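Local atomic coordinates of flagellin B1 (Methanocaldococcus jannaschii DSM 2661, PDB entry 5YA6), a protein that is a calcium-binding flagellin that probably serves as a subunit of the archaellum, the filament archaea use for swimming. Residues A10-V18 with P144-F154; L52-L63 with V122-P133. All coordinates share one frame; numbering follows the deposited sequence.

Contact 1: residues A10-V18 with P144-F154; sequences ASGLMCIGV and PEFGAPAVIQF
Residues 10-18 and 144-154 run side by side in the same general direction, the axes of strands 13-18 and 150-154 at 36° and 5.0 Å apart where they come closest. A single bridge pairs Gly12 with Ala148. Ala148 N donates to Ser11 O (3.0 Å), while Leu13 N donates to Ala148 O (3.0 Å). The backbones stay close through Met14 and Ala150 and part after them, where a water accepts from Cys15 N and from Val151 N and so joins the two amides. Gly12 and Gly147 let the backbones come this close.

With CG anti to its own carbonyl carbon (chi1 -57°), Leu13 reaches out to the Pro144 ring, CD1 lying 3.4 Å from Pro144 CG, tighter than usual van der Waals contact. Its CB also touches the Ala150 methyl, 4.0 Å from CB to CB. That methyl turns toward residues 10-18 and packs against Cys15 N (3.6 Å from Ala150 CB), while Cys15 CB rests against Val151 O. The thiol is turned along its own strand, where SG accepts from Gly17 N (3.6 Å). Farther on, Val18 crosses Phe154 at about a right angle, CG1 being 3.9 Å from CE2 of the ring.

The contact joins two strands that are far apart in the order of the main sheet. Strand 164-168 enters where they part, Gln168 bonding through its side chain to the backbone of Val151 and Gln153 while Leu167 pairs with Val18. Leu13 also packs on Ile36 of strand 28-38 and Phe142 of strand 137-143.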
loop_
_atom_site.group_PDB
_atom_site.type_symbol
_atom_site.label_atom_id
_atom_site.label_comp_id
_atom_site.label_asym_id
_atom_site.label_seq_id
_atom_site.Cartn_x
_atom_site.Cartn_y
_atom_site.Cartn_z
ATOM N N ALA B 10 -13.360 -17.126 -8.028
ATOM C CA ALA B 10 -12.598 -15.981 -7.437
ATOM C C ALA B 10 -11.345 -16.523 -6.701
ATOM O O ALA B 10 -11.368 -16.846 -5.508
ATOM C CB ALA B 10 -13.473 -15.139 -6.506
ATOM N N SER B 11 -10.269 -16.658 -7.474
ATOM C CA SER B 11 -8.992 -17.082 -6.957
ATOM C C SER B 11 -8.184 -15.877 -6.534
ATOM O O SER B 11 -8.366 -14.779 -7.037
ATOM C CB SER B 11 -8.278 -17.850 -8.035
ATOM O OG SER B 11 -9.032 -19.030 -8.239
ATOM N N GLY B 12 -7.285 -16.097 -5.602
ATOM C CA GLY B 12 -6.392 -15.014 -5.194
ATOM C C GLY B 12 -5.491 -15.420 -4.044
ATOM O O GLY B 12 -5.511 -16.567 -3.600
ATOM N N LEU B 13 -4.668 -14.485 -3.619
ATOM C CA LEU B 13 -3.636 -14.684 -2.579
ATOM C C LEU B 13 -3.825 -13.797 -1.388
ATOM O O LEU B 13 -4.384 -12.726 -1.487
ATOM C CB LEU B 13 -2.278 -14.359 -3.116
ATOM C CG LEU B 13 -1.841 -15.133 -4.360
ATOM C CD1 LEU B 13 -0.437 -14.635 -4.720
ATOM C CD2 LEU B 13 -1.803 -16.606 -4.115
ATOM N N MET B 14 -3.466 -14.330 -0.234
ATOM C CA MET B 14 -3.548 -13.659 1.043
ATOM C C MET B 14 -2.165 -13.587 1.656
ATOM O O MET B 14 -1.463 -14.601 1.773
ATOM C CB MET B 14 -4.467 -14.420 2.002
ATOM C CG MET B 14 -4.664 -13.750 3.360
ATOM S SD MET B 14 -5.843 -14.746 4.315
ATOM C CE MET B 14 -5.266 -16.431 4.189
ATOM N N CYS B 15 -1.818 -12.422 2.166
ATOM C CA CYS B 15 -0.680 -12.315 3.009
ATOM C C CYS B 15 -1.010 -12.757 4.406
ATOM O O CYS B 15 -1.978 -12.265 5.052
ATOM C CB CYS B 15 -0.111 -10.864 2.989
ATOM S SG CYS B 15 1.313 -10.587 4.084
ATOM N N ILE B 16 -0.221 -13.733 4.896
ATOM C CA ILE B 16 -0.387 -14.241 6.251
ATOM C C ILE B 16 0.757 -13.898 7.179
ATOM O O ILE B 16 0.961 -14.571 8.173
ATOM C CB ILE B 16 -0.659 -15.768 6.218
ATOM C CG1 ILE B 16 0.428 -16.562 5.464
ATOM C CG2 ILE B 16 -2.003 -16.020 5.589
ATOM C CD1 ILE B 16 0.480 -18.050 5.776
ATOM N N GLY B 17 1.451 -12.811 6.901
ATOM C CA GLY B 17 2.465 -12.319 7.764
ATOM C C GLY B 17 3.614 -11.709 7.039
ATOM O O GLY B 17 3.869 -12.034 5.891
ATOM N N VAL B 18 4.285 -10.779 7.702
ATOM C CA VAL B 18 5.554 -10.240 7.252
ATOM C C VAL B 18 6.527 -10.194 8.413
ATOM O O VAL B 18 6.180 -9.689 9.487
ATOM C CB VAL B 18 5.435 -8.821 6.617
ATOM C CG1 VAL B 18 6.790 -8.400 6.067
ATOM C CG2 VAL B 18 4.363 -8.846 5.516
ATOM N N PRO B 144 -0.413 -11.586 -8.813
ATOM C CA PRO B 144 -0.180 -12.479 -9.952
ATOM C C PRO B 144 -0.949 -12.015 -11.181
ATOM O O PRO B 144 -1.859 -11.179 -11.110
ATOM C CB PRO B 144 -0.799 -13.808 -9.449
ATOM C CG PRO B 144 -0.596 -13.724 -7.989
ATOM C CD PRO B 144 -1.121 -12.269 -7.754
ATOM N N GLU B 145 -0.631 -12.613 -12.304
ATOM C CA GLU B 145 -1.322 -12.242 -13.509
ATOM C C GLU B 145 -2.833 -12.397 -13.383
ATOM O O GLU B 145 -3.602 -11.498 -13.831
ATOM C CB GLU B 145 -0.761 -13.029 -14.677
ATOM C CG GLU B 145 -1.441 -12.664 -16.007
ATOM C CD GLU B 145 -0.897 -13.461 -17.189
ATOM O OE1 GLU B 145 -1.422 -13.245 -18.331
ATOM O OE2 GLU B 145 0.036 -14.280 -17.016
ATOM N N PHE B 146 -3.242 -13.522 -12.816
ATOM C CA PHE B 146 -4.637 -13.881 -12.651
ATOM C C PHE B 146 -4.981 -13.958 -11.173
ATOM O O PHE B 146 -4.148 -14.381 -10.332
ATOM C CB PHE B 146 -4.928 -15.208 -13.335
ATOM C CG PHE B 146 -4.691 -15.192 -14.814
ATOM C CD1 PHE B 146 -5.537 -14.501 -15.651
ATOM C CD2 PHE B 146 -3.612 -15.842 -15.364
ATOM C CE1 PHE B 146 -5.317 -14.479 -17.011
ATOM C CE2 PHE B 146 -3.361 -15.795 -16.712
ATOM C CZ PHE B 146 -4.221 -15.135 -17.550
ATOM N N GLY B 147 -6.176 -13.494 -10.835
ATOM C CA GLY B 147 -6.682 -13.477 -9.490
ATOM C C GLY B 147 -6.387 -12.223 -8.671
ATOM O O GLY B 147 -5.718 -11.290 -9.154
ATOM N N ALA B 148 -6.892 -12.242 -7.435
ATOM C CA ALA B 148 -6.807 -11.126 -6.531
ATOM C C ALA B 148 -5.485 -11.111 -5.749
ATOM O O ALA B 148 -4.845 -12.157 -5.531
ATOM C CB ALA B 148 -7.993 -11.096 -5.570
ATOM N N PRO B 149 -5.035 -9.928 -5.346
ATOM C CA PRO B 149 -3.714 -9.785 -4.735
ATOM C C PRO B 149 -3.662 -9.947 -3.248
ATOM O O PRO B 149 -4.639 -9.648 -2.529
ATOM C CB PRO B 149 -3.350 -8.321 -5.069
ATOM C CG PRO B 149 -4.700 -7.633 -5.024
ATOM C CD PRO B 149 -5.644 -8.597 -5.635
ATOM N N ALA B 150 -2.488 -10.315 -2.760
ATOM C CA ALA B 150 -2.137 -10.208 -1.352
ATOM C C ALA B 150 -1.826 -8.764 -1.027
ATOM O O ALA B 150 -1.263 -8.081 -1.876
ATOM C CB ALA B 150 -0.958 -11.142 -1.054
ATOM N N VAL B 151 -2.085 -8.311 0.184
ATOM C CA VAL B 151 -1.938 -6.932 0.582
ATOM C C VAL B 151 -0.937 -6.857 1.742
ATOM O O VAL B 151 -1.034 -7.622 2.750
ATOM C CB VAL B 151 -3.282 -6.353 1.108
ATOM C CG1 VAL B 151 -3.058 -4.961 1.685
ATOM C CG2 VAL B 151 -4.244 -6.339 -0.069
ATOM N N ILE B 152 0.045 -5.993 1.589
ATOM C CA ILE B 152 1.049 -5.688 2.565
ATOM C C ILE B 152 0.841 -4.309 3.156
ATOM O O ILE B 152 0.731 -3.328 2.410
ATOM C CB ILE B 152 2.442 -5.747 1.949
ATOM C CG1 ILE B 152 2.755 -7.206 1.420
ATOM C CG2 ILE B 152 3.512 -5.304 2.946
ATOM C CD1 ILE B 152 2.317 -7.472 -0.025
ATOM N N GLN B 153 0.602 -4.271 4.407
ATOM C CA GLN B 153 0.658 -2.953 5.158
ATOM C C GLN B 153 1.250 -3.068 6.610
ATOM O O GLN B 153 0.769 -3.820 7.466
ATOM C CB GLN B 153 -0.781 -2.489 5.374
ATOM C CG GLN B 153 -0.807 -1.116 6.062
ATOM C CD GLN B 153 0.150 -0.071 5.485
ATOM O OE1 GLN B 153 0.981 0.575 6.189
ATOM N NE2 GLN B 153 0.034 0.086 4.181
ATOM N N PHE B 154 2.294 -2.325 6.837
ATOM C CA PHE B 154 2.855 -2.317 8.179
ATOM C C PHE B 154 3.577 -1.043 8.452
ATOM O O PHE B 154 3.987 -0.338 7.524
ATOM C CB PHE B 154 3.758 -3.522 8.426
ATOM C CG PHE B 154 4.934 -3.614 7.536
ATOM C CD1 PHE B 154 6.141 -2.978 7.864
ATOM C CD2 PHE B 154 4.924 -4.473 6.421
ATOM C CE1 PHE B 154 7.260 -3.115 7.052
ATOM C CE2 PHE B 154 6.012 -4.605 5.610
ATOM C CZ PHE B 154 7.189 -3.921 5.879
HETATM O O HOH W 1 -3.665 -10.144 1.829
#

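Contact 2: residues L52-L63 with V122-P133; sequences LFLIYDGESHVL and VNANAVFNKAIP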
loop_
_atom_site.group_PDB
_atom_site.type_symbol
_atom_site.label_atom_id
_atom_site.label_comp_id
_atom_site.label_asym_id
_atom_site.label_seq_id
_atom_site.Cartn_x
_atom_site.Cartn_y
_atom_site.Cartn_z
ATOM N N LEU B 52 5.401 -7.779 -7.336
ATOM C CA LEU B 52 5.360 -7.262 -6.011
ATOM C C LEU B 52 5.560 -5.743 -6.090
ATOM O O LEU B 52 6.637 -5.248 -6.446
ATOM C CB LEU B 52 6.418 -7.924 -5.155
ATOM C CG LEU B 52 6.491 -7.442 -3.695
ATOM C CD1 LEU B 52 5.150 -7.718 -2.986
ATOM C CD2 LEU B 52 7.631 -8.108 -2.968
ATOM N N PHE B 53 4.554 -5.004 -5.611
ATOM C CA PHE B 53 4.573 -3.522 -5.572
ATOM C C PHE B 53 4.793 -3.089 -4.162
ATOM O O PHE B 53 4.095 -3.580 -3.290
ATOM C CB PHE B 53 3.212 -2.996 -6.118
ATOM C CG PHE B 53 2.915 -3.374 -7.560
ATOM C CD1 PHE B 53 3.296 -2.554 -8.631
ATOM C CD2 PHE B 53 2.228 -4.499 -7.851
ATOM C CE1 PHE B 53 3.056 -2.943 -9.952
ATOM C CE2 PHE B 53 1.957 -4.882 -9.168
ATOM C CZ PHE B 53 2.358 -4.084 -10.226
ATOM N N LEU B 54 5.781 -2.266 -3.901
ATOM C CA LEU B 54 6.041 -1.759 -2.577
ATOM C C LEU B 54 6.265 -0.246 -2.584
ATOM O O LEU B 54 7.225 0.210 -3.185
ATOM C CB LEU B 54 7.301 -2.372 -2.034
ATOM C CG LEU B 54 7.271 -3.888 -1.775
ATOM C CD1 LEU B 54 8.678 -4.388 -1.422
ATOM C CD2 LEU B 54 6.321 -4.210 -0.646
ATOM N N ILE B 55 5.512 0.495 -1.787
ATOM C CA ILE B 55 5.738 1.919 -1.612
ATOM C C ILE B 55 6.425 2.182 -0.268
ATOM O O ILE B 55 6.015 1.702 0.794
ATOM C CB ILE B 55 4.370 2.666 -1.588
ATOM C CG1 ILE B 55 3.543 2.423 -2.834
ATOM C CG2 ILE B 55 4.573 4.188 -1.345
ATOM C CD1 ILE B 55 2.036 2.597 -2.673
ATOM N N TYR B 56 7.507 3.000 -0.306
ATOM C CA TYR B 56 8.245 3.347 0.902
ATOM C C TYR B 56 9.003 4.649 0.570
ATOM O O TYR B 56 9.622 4.758 -0.477
ATOM C CB TYR B 56 9.177 2.174 1.417
ATOM C CG TYR B 56 10.158 2.677 2.445
ATOM C CD1 TYR B 56 9.754 3.153 3.674
ATOM C CD2 TYR B 56 11.534 2.785 2.135
ATOM C CE1 TYR B 56 10.623 3.745 4.572
ATOM C CE2 TYR B 56 12.418 3.285 3.061
ATOM C CZ TYR B 56 11.993 3.781 4.269
ATOM O OH TYR B 56 12.847 4.407 5.118
ATOM N N ASP B 57 8.898 5.632 1.446
ATOM C CA ASP B 57 9.754 6.795 1.431
ATOM C C ASP B 57 9.648 7.539 0.110
ATOM O O ASP B 57 10.624 7.956 -0.429
ATOM C CB ASP B 57 11.223 6.383 1.729
ATOM C CG ASP B 57 12.139 7.594 2.072
ATOM O OD1 ASP B 57 11.668 8.587 2.627
ATOM O OD2 ASP B 57 13.310 7.530 1.734
ATOM N N GLY B 58 8.434 7.680 -0.398
ATOM C CA GLY B 58 8.201 8.545 -1.524
ATOM C C GLY B 58 8.604 7.932 -2.853
ATOM O O GLY B 58 8.706 8.646 -3.870
ATOM N N GLU B 59 8.763 6.606 -2.911
ATOM C CA GLU B 59 8.986 5.872 -4.141
ATOM C C GLU B 59 8.152 4.607 -4.203
ATOM O O GLU B 59 7.959 3.946 -3.206
ATOM C CB GLU B 59 10.465 5.445 -4.340
ATOM C CG GLU B 59 11.500 6.539 -4.390
ATOM C CD GLU B 59 12.910 5.985 -4.685
ATOM O OE1 GLU B 59 13.077 5.063 -5.582
ATOM O OE2 GLU B 59 13.823 6.441 -3.970
ATOM N N SER B 60 7.768 4.226 -5.401
ATOM C CA SER B 60 7.052 3.016 -5.648
ATOM C C SER B 60 8.066 2.090 -6.365
ATOM O O SER B 60 8.990 2.571 -7.100
ATOM C CB SER B 60 5.836 3.296 -6.543
ATOM O OG SER B 60 5.007 2.146 -6.651
ATOM N N HIS B 61 8.088 0.830 -5.951
ATOM C CA HIS B 61 9.000 -0.169 -6.530
ATOM C C HIS B 61 8.213 -1.312 -7.029
ATOM O O HIS B 61 7.242 -1.717 -6.357
ATOM C CB HIS B 61 9.981 -0.657 -5.484
ATOM C CG HIS B 61 10.807 0.421 -4.917
ATOM N ND1 HIS B 61 12.033 0.756 -5.429
ATOM C CD2 HIS B 61 10.573 1.275 -3.901
ATOM C CE1 HIS B 61 12.530 1.758 -4.729
ATOM N NE2 HIS B 61 11.655 2.097 -3.803
ATOM N N VAL B 62 8.618 -1.920 -8.168
ATOM C CA VAL B 62 7.998 -3.103 -8.712
ATOM C C VAL B 62 9.094 -4.168 -8.796
ATOM O O VAL B 62 10.184 -3.917 -9.340
ATOM C CB VAL B 62 7.408 -2.905 -10.132
ATOM C CG1 VAL B 62 6.575 -4.088 -10.562
ATOM C CG2 VAL B 62 6.549 -1.640 -10.151
ATOM N N LEU B 63 8.856 -5.296 -8.145
ATOM C CA LEU B 63 9.806 -6.408 -8.119
ATOM C C LEU B 63 9.248 -7.597 -8.815
ATOM O O LEU B 63 8.071 -7.995 -8.671
ATOM C CB LEU B 63 10.149 -6.826 -6.680
ATOM C CG LEU B 63 10.896 -5.913 -5.750
ATOM C CD1 LEU B 63 10.076 -4.768 -5.290
ATOM C CD2 LEU B 63 11.340 -6.662 -4.503
ATOM N N VAL B 122 12.829 -10.555 0.148
ATOM C CA VAL B 122 13.135 -9.222 -0.381
ATOM C C VAL B 122 14.321 -8.587 0.343
ATOM O O VAL B 122 14.337 -8.574 1.578
ATOM C CB VAL B 122 11.891 -8.279 -0.258
ATOM C CG1 VAL B 122 12.195 -6.876 -0.797
ATOM C CG2 VAL B 122 10.723 -8.887 -1.014
ATOM N N ASN B 123 15.351 -8.148 -0.404
ATOM C CA ASN B 123 16.433 -7.428 0.198
ATOM C C ASN B 123 16.079 -5.996 0.191
ATOM O O ASN B 123 16.207 -5.286 -0.831
ATOM C CB ASN B 123 17.797 -7.600 -0.491
ATOM C CG ASN B 123 18.910 -7.036 0.393
ATOM O OD1 ASN B 123 18.922 -5.870 0.692
ATOM N ND2 ASN B 123 19.783 -7.903 0.909
ATOM N N ALA B 124 15.517 -5.545 1.308
ATOM C CA ALA B 124 15.084 -4.137 1.402
ATOM C C ALA B 124 16.217 -3.146 1.278
ATOM O O ALA B 124 16.019 -2.070 0.729
ATOM C CB ALA B 124 14.373 -3.913 2.732
ATOM N N ASN B 125 17.407 -3.487 1.804
ATOM C CA ASN B 125 18.581 -2.660 1.673
ATOM C C ASN B 125 18.888 -2.398 0.187
ATOM O O ASN B 125 19.194 -1.268 -0.201
ATOM C CB ASN B 125 19.744 -3.351 2.416
ATOM C CG ASN B 125 20.965 -2.528 2.530
ATOM O OD1 ASN B 125 20.955 -1.397 3.011
ATOM N ND2 ASN B 125 22.090 -3.109 2.105
ATOM N N ALA B 126 18.715 -3.409 -0.641
ATOM C CA ALA B 126 18.978 -3.284 -2.044
ATOM C C ALA B 126 17.835 -2.570 -2.787
ATOM O O ALA B 126 18.056 -1.691 -3.647
ATOM C CB ALA B 126 19.311 -4.635 -2.639
ATOM N N VAL B 127 16.588 -2.836 -2.410
ATOM C CA VAL B 127 15.441 -2.170 -3.073
ATOM C C VAL B 127 15.336 -0.674 -2.738
ATOM O O VAL B 127 15.127 0.161 -3.618
ATOM C CB VAL B 127 14.108 -2.907 -2.720
ATOM C CG1 VAL B 127 12.910 -2.226 -3.350
ATOM C CG2 VAL B 127 14.150 -4.361 -3.212
ATOM N N PHE B 128 15.530 -0.356 -1.482
ATOM C CA PHE B 128 15.306 0.990 -0.994
ATOM C C PHE B 128 16.581 1.786 -0.861
ATOM O O PHE B 128 16.506 2.946 -0.504
ATOM C CB PHE B 128 14.562 0.924 0.372
ATOM C CG PHE B 128 13.236 0.158 0.339
ATOM C CD1 PHE B 128 12.329 0.302 -0.689
ATOM C CD2 PHE B 128 12.919 -0.737 1.344
ATOM C CE1 PHE B 128 11.112 -0.387 -0.692
ATOM C CE2 PHE B 128 11.718 -1.413 1.339
ATOM C CZ PHE B 128 10.814 -1.255 0.304
ATOM N N ASN B 129 17.726 1.127 -1.074
ATOM C CA ASN B 129 19.064 1.682 -0.958
ATOM C C ASN B 129 19.461 2.088 0.446
ATOM O O ASN B 129 20.368 2.854 0.643
ATOM C CB ASN B 129 19.237 2.833 -1.977
ATOM C CG ASN B 129 19.425 2.293 -3.365
ATOM O OD1 ASN B 129 18.494 2.290 -4.159
ATOM N ND2 ASN B 129 20.597 1.755 -3.620
ATOM N N LYS B 130 18.754 1.555 1.436
ATOM C CA LYS B 130 19.107 1.720 2.841
ATOM C C LYS B 130 18.231 0.790 3.640
ATOM O O LYS B 130 17.234 0.276 3.098
ATOM C CB LYS B 130 18.818 3.152 3.326
ATOM C CG LYS B 130 17.384 3.611 3.070
ATOM C CD LYS B 130 16.939 4.585 4.166
ATOM C CE LYS B 130 15.645 5.313 3.801
ATOM N NZ LYS B 130 15.850 6.266 2.674
ATOM N N ALA B 131 18.611 0.552 4.903
ATOM C CA ALA B 131 17.786 -0.290 5.750
ATOM C C ALA B 131 16.596 0.542 6.208
ATOM O O ALA B 131 16.671 1.751 6.260
ATOM C CB ALA B 131 18.587 -0.823 6.919
ATOM N N ILE B 132 15.485 -0.121 6.501
ATOM C CA ILE B 132 14.274 0.606 6.883
ATOM C C ILE B 132 14.347 1.023 8.351
ATOM O O ILE B 132 14.475 0.162 9.246
ATOM C CB ILE B 132 13.036 -0.256 6.659
ATOM C CG1 ILE B 132 12.975 -0.800 5.202
ATOM C CG2 ILE B 132 11.811 0.531 7.023
ATOM C CD1 ILE B 132 12.016 -1.943 5.092
ATOM N N PRO B 133 14.308 2.338 8.613
ATOM C CA PRO B 133 14.423 2.758 10.011
ATOM C C PRO B 133 13.135 2.594 10.780
ATOM O O PRO B 133 12.084 2.204 10.232
ATOM C CB PRO B 133 14.792 4.235 9.895
ATOM C CG PRO B 133 14.313 4.660 8.593
ATOM C CD PRO B 133 14.253 3.480 7.682
#
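Tyr56 reaches from the end of strand 51-56 across Phe128 to the loop that follows helix 124-128. Its CB sits over the face of the Phe128 ring, 4.1 Å from the centroid, in a CH-pi contact. From there CG extends anti to the backbone N (chi1 166°), and CD2 comes down on Phe128 CG at 3.6 Å, the tyrosine edge meeting the phenylalanine face with the planes at 58°. CE1 on the other flank approaches Ile132 CG2 (4.2 Å), and CE2 lies near Lys130 CE. At the tip, OH touches Pro133 CD (3.1 Å) and Lys130 CE. A turn about the CD-CE bond brings Lys130 NZ to Asp57 OD2 (3.0 Å) in a salt bridge, approaching from above the carboxylate plane.

Phe128 in turn directs its edge at the face of His61 in an offset edge-to-face pair, planes at 70°, completing an aromatic cluster. Val127 CG1 lies over the same face of His61, 3.9 Å from the ring centroid. Leu63 CD2 touches both Val122 CG1 and Val127 CG2.

Helix 124-128 and its loop thus pack against the hairpin of strands 51-56 and 59-69, whose Leu52 and Leu63 share Tyr95 of strand 94-99 with Val122.

How the contacts relate
The centres of contacts 1 and 2 lie 18 Å apart, yet the two touch through Ile152 CD1 and Leu52 CD1, which are 4.1 Å from each other. Both segments of contact 2 fall, in sequence, between the two segments of contact 1, and both contacts draw on strands of the same mixed sheet. Phe142 of strand 137-143 links them again, packing on Leu13 of contact 1 and Leu52 of contact 2. The calcium ion, held by Asp102, Asp104, Ser106, Asn113 and Asp116, lies toward contact 1, about 11 Å from the Leu13 side chain. Both contacts also have residues against the second subunit: Val151 meets its Gln153, and Ile55 its Ile55.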